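Local coordinates for dual specificity protein phosphatase 14 (Homo sapiens, PDB 2WGP), which removes phosphate from tyrosine, serine and threonine residues of proteins, inactivating the MAP kinases ERK, JNK and p38 and dampening T-cell receptor signalling, at residues 147-151 with 152-156; 156-159 with 160-164. All coordinates share one frame; numbering follows the deposited sequence.

Contact 1: 147-151 with 152-156; sequences IRPNV and GFWRQ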
ATOM      1  N   ILE A 147      18.337  22.884  -3.829  1.00 23.61           N
ATOM      2  CA  ILE A 147      17.680  22.099  -2.769  1.00 23.82           C
ATOM      3  C   ILE A 147      16.294  21.618  -3.182  1.00 23.88           C
ATOM      4  O   ILE A 147      15.557  22.291  -3.940  1.00 24.50           O
ATOM      5  CB  ILE A 147      17.654  22.768  -1.353  1.00 23.23           C
ATOM      6  CG1 ILE A 147      16.711  23.991  -1.251  1.00 24.79           C
ATOM      7  CG2 ILE A 147      19.088  23.070  -0.894  1.00 22.64           C
ATOM      8  CD1 ILE A 147      16.015  24.093   0.125  1.00 25.02           C
ATOM      9  N   ARG A 148      15.976  20.431  -2.706  1.00 23.55           N
ATOM     10  CA  ARG A 148      14.748  19.717  -3.068  1.00 23.88           C
ATOM     11  C   ARG A 148      14.507  18.555  -2.087  1.00 23.33           C
ATOM     12  O   ARG A 148      14.692  17.396  -2.421  1.00 23.63           O
ATOM     13  CB  ARG A 148      14.862  19.200  -4.505  1.00 23.92           C
ATOM     14  CG  ARG A 148      13.567  18.736  -5.099  1.00 23.62           C
ATOM     15  CD  ARG A 148      12.846  19.823  -5.803  1.00 23.48           C
ATOM     16  NE  ARG A 148      11.660  19.336  -6.479  1.00 22.84           N
ATOM     17  CZ  ARG A 148      10.794  20.098  -7.141  1.00 22.96           C
ATOM     18  NH1 ARG A 148      10.948  21.404  -7.171  1.00 23.16           N
ATOM     19  NH2 ARG A 148       9.764  19.531  -7.778  1.00 23.67           N
ATOM     20  N   PRO A 149      14.091  18.873  -0.854  1.00 24.21           N
ATOM     21  CA  PRO A 149      13.764  17.817   0.098  1.00 23.71           C
ATOM     22  C   PRO A 149      12.741  16.867  -0.489  1.00 23.54           C
ATOM     23  O   PRO A 149      11.871  17.270  -1.283  1.00 23.64           O
ATOM     24  CB  PRO A 149      13.167  18.585   1.268  1.00 24.01           C
ATOM     25  CG  PRO A 149      13.864  19.919   1.217  1.00 23.93           C
ATOM     26  CD  PRO A 149      13.938  20.212  -0.255  1.00 23.91           C
ATOM     27  N   ASN A 150      12.868  15.590  -0.177  1.00 23.07           N
ATOM     28  CA  ASN A 150      11.947  14.638  -0.756  1.00 22.49           C
ATOM     29  C   ASN A 150      10.549  14.835  -0.147  1.00 22.55           C
ATOM     30  O   ASN A 150      10.415  15.565   0.815  1.00 22.62           O
ATOM     31  CB  ASN A 150      12.493  13.209  -0.669  1.00 22.92           C
ATOM     32  CG  ASN A 150      12.406  12.613   0.708  1.00 21.25           C
ATOM     33  OD1 ASN A 150      11.348  12.605   1.333  1.00 23.37           O
ATOM     34  ND2 ASN A 150      13.509  12.039   1.163  1.00 24.90           N
ATOM     35  N   VAL A 151       9.497  14.250  -0.722  1.00 23.47           N
ATOM     36  CA  VAL A 151       8.133  14.580  -0.240  1.00 23.48           C
ATOM     37  C   VAL A 151       7.832  14.118   1.190  1.00 23.51           C
ATOM     38  O   VAL A 151       7.047  14.777   1.890  1.00 23.49           O
ATOM     39  CB  VAL A 151       7.028  14.120  -1.208  1.00 24.03           C
ATOM     40  CG1 VAL A 151       7.158  14.925  -2.533  1.00 24.68           C
ATOM     41  CG2 VAL A 151       7.077  12.590  -1.411  1.00 25.50           C
ATOM     42  N   GLY A 152       8.454  13.012   1.622  1.00 22.20           N
ATOM     43  CA  GLY A 152       8.310  12.539   3.006  1.00 22.27           C
ATOM     44  C   GLY A 152       8.944  13.488   4.009  1.00 22.39           C
ATOM     45  O   GLY A 152       8.366  13.803   5.080  1.00 22.74           O
ATOM     46  N   PHE A 153      10.120  13.994   3.649  1.00 22.72           N
ATOM     47  CA  PHE A 153      10.781  15.010   4.442  1.00 21.78           C
ATOM     48  C   PHE A 153       9.893  16.258   4.576  1.00 21.80           C
ATOM     49  O   PHE A 153       9.827  16.849   5.650  1.00 20.75           O
ATOM     50  CB  PHE A 153      12.163  15.368   3.855  1.00 22.22           C
ATOM     51  CG  PHE A 153      13.211  14.256   3.949  1.00 21.89           C
ATOM     52  CD1 PHE A 153      14.479  14.461   3.412  1.00 23.62           C
ATOM     53  CD2 PHE A 153      12.962  13.051   4.590  1.00 22.96           C
ATOM     54  CE1 PHE A 153      15.469  13.495   3.498  1.00 21.74           C
ATOM     55  CE2 PHE A 153      13.957  12.058   4.680  1.00 23.05           C
ATOM     56  CZ  PHE A 153      15.210  12.283   4.128  1.00 20.53           C
ATOM     57  N   TRP A 154       9.259  16.683   3.483  1.00 21.43           N
ATOM     58  CA  TRP A 154       8.262  17.748   3.521  1.00 21.91           C
ATOM     59  C   TRP A 154       7.113  17.486   4.508  1.00 22.00           C
ATOM     60  O   TRP A 154       6.794  18.370   5.288  1.00 22.63           O
ATOM     61  CB  TRP A 154       7.730  18.076   2.117  1.00 21.50           C
ATOM     62  CG  TRP A 154       8.593  19.080   1.435  1.00 21.76           C
ATOM     63  CD1 TRP A 154       9.456  18.853   0.421  1.00 22.31           C
ATOM     64  CD2 TRP A 154       8.684  20.475   1.741  1.00 19.50           C
ATOM     65  NE1 TRP A 154      10.083  20.016   0.059  1.00 24.06           N
ATOM     66  CE2 TRP A 154       9.636  21.030   0.862  1.00 23.12           C
ATOM     67  CE3 TRP A 154       8.058  21.312   2.682  1.00 21.51           C
ATOM     68  CZ2 TRP A 154       9.975  22.390   0.879  1.00 23.61           C
ATOM     69  CZ3 TRP A 154       8.387  22.671   2.682  1.00 21.51           C
ATOM     70  CH2 TRP A 154       9.335  23.189   1.788  1.00 22.24           C
ATOM     71  N   ARG A 155       6.495  16.310   4.457  1.00 22.78           N
ATOM     72  CA  ARG A 155       5.464  15.919   5.453  1.00 23.43           C
ATOM     73  C   ARG A 155       5.991  16.110   6.882  1.00 23.44           C
ATOM     74  O   ARG A 155       5.317  16.670   7.736  1.00 21.91           O
ATOM     75  CB  ARG A 155       4.994  14.473   5.270  1.00 23.78           C
ATOM     76  CG  ARG A 155       4.216  14.225   4.005  1.00 29.14           C
ATOM     77  CD  ARG A 155       3.522  12.854   4.014  1.00 34.06           C
ATOM     78  NE  ARG A 155       4.443  11.711   3.957  1.00 38.64           N
ATOM     79  CZ  ARG A 155       4.950  11.153   2.848  1.00 42.12           C
ATOM     80  NH1 ARG A 155       4.667  11.628   1.635  1.00 44.67           N
ATOM     81  NH2 ARG A 155       5.764  10.109   2.966  1.00 42.58           N
ATOM     82  N   GLN A 156       7.233  15.711   7.100  1.00 22.86           N
ATOM     83  CA  GLN A 156       7.817  15.767   8.433  1.00 23.40           C
ATOM     84  C   GLN A 156       8.112  17.201   8.849  1.00 23.15           C
ATOM     85  O   GLN A 156       7.855  17.581   9.997  1.00 24.67           O
ATOM     86  CB  GLN A 156       9.059  14.870   8.503  1.00 22.59           C
ATOM     87  CG  GLN A 156       8.751  13.381   8.315  1.00 23.86           C
ATOM     88  CD  GLN A 156       9.977  12.491   8.369  1.00 24.13           C
ATOM     89  OE1 GLN A 156      10.744  12.541   9.339  1.00 23.81           O
ATOM     90  NE2 GLN A 156      10.151  11.627   7.349  1.00 26.70           N
TER

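Contact 2: 156-159 with 160-164; sequences QLID and YERQL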
ATOM      1  N   GLN A 156       7.233  15.711   7.100  1.00 22.86           N
ATOM      2  CA  GLN A 156       7.817  15.767   8.433  1.00 23.40           C
ATOM      3  C   GLN A 156       8.112  17.201   8.849  1.00 23.15           C
ATOM      4  O   GLN A 156       7.855  17.581   9.997  1.00 24.67           O
ATOM      5  CB  GLN A 156       9.059  14.870   8.503  1.00 22.59           C
ATOM      6  CG  GLN A 156       8.751  13.381   8.315  1.00 23.86           C
ATOM      7  CD  GLN A 156       9.977  12.491   8.369  1.00 24.13           C
ATOM      8  OE1 GLN A 156      10.744  12.541   9.339  1.00 23.81           O
ATOM      9  NE2 GLN A 156      10.151  11.627   7.349  1.00 26.70           N
ATOM     10  N   LEU A 157       8.638  18.012   7.921  1.00 23.84           N
ATOM     11  CA  LEU A 157       8.850  19.449   8.183  1.00 23.41           C
ATOM     12  C   LEU A 157       7.555  20.191   8.517  1.00 22.63           C
ATOM     13  O   LEU A 157       7.547  21.078   9.378  1.00 21.77           O
ATOM     14  CB  LEU A 157       9.497  20.129   6.965  1.00 23.51           C
ATOM     15  CG  LEU A 157      10.991  19.877   6.780  1.00 23.27           C
ATOM     16  CD1 LEU A 157      11.428  20.348   5.425  1.00 21.74           C
ATOM     17  CD2 LEU A 157      11.818  20.501   7.913  1.00 22.81           C
ATOM     18  N   ILE A 158       6.480  19.841   7.815  1.00 22.53           N
ATOM     19  CA  ILE A 158       5.163  20.469   8.007  1.00 22.62           C
ATOM     20  C   ILE A 158       4.623  20.156   9.402  1.00 22.76           C
ATOM     21  O   ILE A 158       4.105  21.037  10.077  1.00 21.31           O
ATOM     22  CB  ILE A 158       4.134  20.058   6.924  1.00 22.87           C
ATOM     23  CG1 ILE A 158       4.460  20.738   5.590  1.00 22.00           C
ATOM     24  CG2 ILE A 158       2.690  20.446   7.378  1.00 21.18           C
ATOM     25  CD1 ILE A 158       3.797  20.091   4.318  1.00 21.15           C
ATOM     26  N   ASP A 159       4.758  18.897   9.824  1.00 23.63           N
ATOM     27  CA  ASP A 159       4.395  18.509  11.192  1.00 23.89           C
ATOM     28  C   ASP A 159       5.211  19.287  12.221  1.00 23.15           C
ATOM     29  O   ASP A 159       4.649  19.797  13.175  1.00 22.53           O
ATOM     30  CB  ASP A 159       4.538  16.985  11.417  1.00 24.40           C
ATOM     31  CG  ASP A 159       3.897  16.536  12.730  1.00 26.09           C
ATOM     32  OD1 ASP A 159       4.509  16.749  13.791  1.00 25.90           O
ATOM     33  OD2 ASP A 159       2.771  15.995  12.708  1.00 25.81           O
ATOM     34  N   TYR A 160       6.522  19.383  12.013  1.00 23.24           N
ATOM     35  CA  TYR A 160       7.419  20.096  12.936  1.00 23.61           C
ATOM     36  C   TYR A 160       7.085  21.585  13.005  1.00 23.66           C
ATOM     37  O   TYR A 160       7.048  22.163  14.092  1.00 23.40           O
ATOM     38  CB  TYR A 160       8.865  19.913  12.505  1.00 23.60           C
ATOM     39  CG  TYR A 160       9.920  20.384  13.489  1.00 25.28           C
ATOM     40  CD1 TYR A 160       9.959  19.891  14.806  1.00 25.98           C
ATOM     41  CD2 TYR A 160      10.916  21.280  13.086  1.00 24.72           C
ATOM     42  CE1 TYR A 160      10.950  20.274  15.686  1.00 24.68           C
ATOM     43  CE2 TYR A 160      11.894  21.698  13.970  1.00 26.13           C
ATOM     44  CZ  TYR A 160      11.910  21.184  15.264  1.00 26.63           C
ATOM     45  OH  TYR A 160      12.909  21.583  16.093  1.00 28.14           O
ATOM     46  N   GLU A 161       6.801  22.185  11.844  1.00 23.42           N
ATOM     47  CA  GLU A 161       6.333  23.574  11.803  1.00 23.63           C
ATOM     48  C   GLU A 161       5.072  23.760  12.650  1.00 23.68           C
ATOM     49  O   GLU A 161       4.970  24.718  13.421  1.00 24.05           O
ATOM     50  CB  GLU A 161       6.048  24.026  10.382  1.00 23.47           C
ATOM     51  CG  GLU A 161       5.699  25.554  10.331  1.00 21.64           C
ATOM     52  CD  GLU A 161       5.173  26.051   9.007  1.00 23.42           C
ATOM     53  OE1 GLU A 161       4.654  25.247   8.210  1.00 21.84           O
ATOM     54  OE2 GLU A 161       5.293  27.290   8.760  1.00 23.26           O
ATOM     55  N   ARG A 162       4.116  22.837  12.507  1.00 25.01           N
ATOM     56  CA  ARG A 162       2.869  22.899  13.276  1.00 25.44           C
ATOM     57  C   ARG A 162       3.137  22.773  14.780  1.00 25.57           C
ATOM     58  O   ARG A 162       2.489  23.459  15.583  1.00 25.20           O
ATOM     59  CB  ARG A 162       1.870  21.821  12.827  1.00 26.29           C
ATOM     60  CG  ARG A 162       1.260  22.002  11.419  1.00 28.47           C
ATOM     61  CD  ARG A 162       0.508  20.702  10.966  1.00 32.49           C
ATOM     62  NE  ARG A 162      -0.753  20.541  11.713  1.00 35.01           N
ATOM     63  CZ  ARG A 162      -1.220  19.405  12.253  1.00 34.44           C
ATOM     64  NH1 ARG A 162      -0.558  18.258  12.163  1.00 36.19           N
ATOM     65  NH2 ARG A 162      -2.370  19.428  12.897  1.00 30.29           N
ATOM     66  N   GLN A 163       4.082  21.905  15.159  1.00 25.48           N
ATOM     67  CA  GLN A 163       4.489  21.759  16.563  1.00 25.81           C
ATOM     68  C   GLN A 163       5.077  23.094  17.097  1.00 25.03           C
ATOM     69  O   GLN A 163       4.799  23.517  18.221  1.00 24.61           O
ATOM     70  CB  GLN A 163       5.546  20.659  16.727  1.00 25.94           C
ATOM     71  CG  GLN A 163       5.106  19.237  16.424  1.00 29.46           C
ATOM     72  CD  GLN A 163       6.293  18.256  16.469  1.00 31.05           C
ATOM     73  OE1 GLN A 163       7.016  18.230  17.461  1.00 35.94           O
ATOM     74  NE2 GLN A 163       6.526  17.506  15.379  1.00 26.51           N
ATOM     75  N   LEU A 164       5.904  23.742  16.284  1.00 25.21           N
ATOM     76  CA  LEU A 164       6.557  24.984  16.704  1.00 25.31           C
ATOM     77  C   LEU A 164       5.614  26.209  16.737  1.00 25.92           C
ATOM     78  O   LEU A 164       5.662  27.022  17.685  1.00 24.76           O
ATOM     79  CB  LEU A 164       7.767  25.286  15.817  1.00 25.28           C
ATOM     80  CG  LEU A 164       9.010  24.393  15.885  1.00 25.46           C
ATOM     81  CD1 LEU A 164      10.043  24.844  14.853  1.00 23.90           C
ATOM     82  CD2 LEU A 164       9.644  24.400  17.269  1.00 27.57           C
TER

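Contact 1: 147-151 with 152-156
The side-chain amide of N150 lies across the ring of F153, and this pair forms the tightly packed part of the turn that leads into helix 151-165. ND2 stands 3.2 Å above the ring plane of F153, over the ring centre, with the amide and ring planes inclined by 39°. The torsion that puts CG of N150 between its own backbone N and carbonyl carbon (chi1 75°) folds the side chain back over the first turn, where OD1 accepts from F153 N at 3.0 Å. That bond is nearly straight at the hydrogen (167°), although the donor lies well above the carbonyl plane. N150 is thus the N-cap of the helix, while ND2, over the ring, is hydrogen-bonded to D79 OD1. The preceding loop belongs to the dual specificity phosphatase catalytic domain, and the capped end lies close to its catalytic site: the side chain of F153 is about 8 Å from that of C110, the cysteine that forms the phosphoenzyme, and about 5 Å from a bound phosphate ion, probably from the crystallisation liquor. P149 closes the buried side of the turn by setting CB 3.6 Å from W154 NE1, while its carbonyl O meets the edge of the indole near the ring plane. The polar end of W154 turns to Y184 OH, which P149 O also contacts by a hydrogen bond. Backbone bonds from W154 N to N150 O and from R155 N to V151 O begin the regular helical pattern. The looser side is that of V151 and R155, whose side chains come no nearer than 4.0 Å, CG2 to NH1. The R155 guanidinium has G152 CA over one face but toward the rim, and R155 also packs on Q174 of a neighbouring subunit.

Contact 2: 156-159 with 160-164
D159 and Q163, one turn apart on helix 151-165 of the phosphatase domain, are joined by a side-chain hydrogen bond on top of the alpha-helical i to i+4 ladder. Four backbone bonds make up that ladder here: Y160 N to Q156 O, E161 N to L157 O, R162 N to I158 O and Q163 N to D159 O. Of these, E161 N to L157 O is the shortest at 2.8 Å.

D159 and R162 carry opposite charges near each other. R162 NH1 stops 4.1 Å from D159 OD2, too far for a salt bridge, with the carboxylate and guanidinium planes 87° apart. The stronger partner of R162 is D159 of a neighbouring subunit, a pairing that is reciprocated, since D159 OD1 also takes NH2 of R162 from that subunit.

Apolar contact within the helix is slight, with I158 CG2 4.2 Å from R162 CD. L157 and I158 instead pack on L133 of helix 133-143, and L157 also meets T119 of helix 116-129. Y160 reaches D90 through its hydroxyl, and E161 OE2 is held by T169 OG1 and L133 N.

In the side-chain bond, CG of D159 stands anti to its backbone N (chi1 -168°), sending the carboxylate along the helix toward the next turn. Q163 NE2, which also bonds Y177 OH of another subunit, meets D159 OD1 at 2.7 Å, nearly along the C-O axis; OD1 is tilted out of the Q163 amide plane, and the angle at the hydrogen is a bent 143°.

Followed from the N terminus, the chain leaves helix 133-143 through a loop, and contact 1 closes the short turn in which that loop becomes helix 151-165. Contact 2 continues along the same helix toward its C-terminal end; the two are consecutive, neither enclosing nor crossing the other, and they share Q156, whose side chain bonds to A83 and G86 of a loop. Contact 1 joins the helix start to the neighbourhood of the catalytic cysteine, to helices 116-129 and 133-143, and to the C-terminal strand 178-181 and helix 182-188. Contact 2 lies away from that site, farther along the same two helices 116-129 and 133-143 and at interfaces with neighbouring subunits.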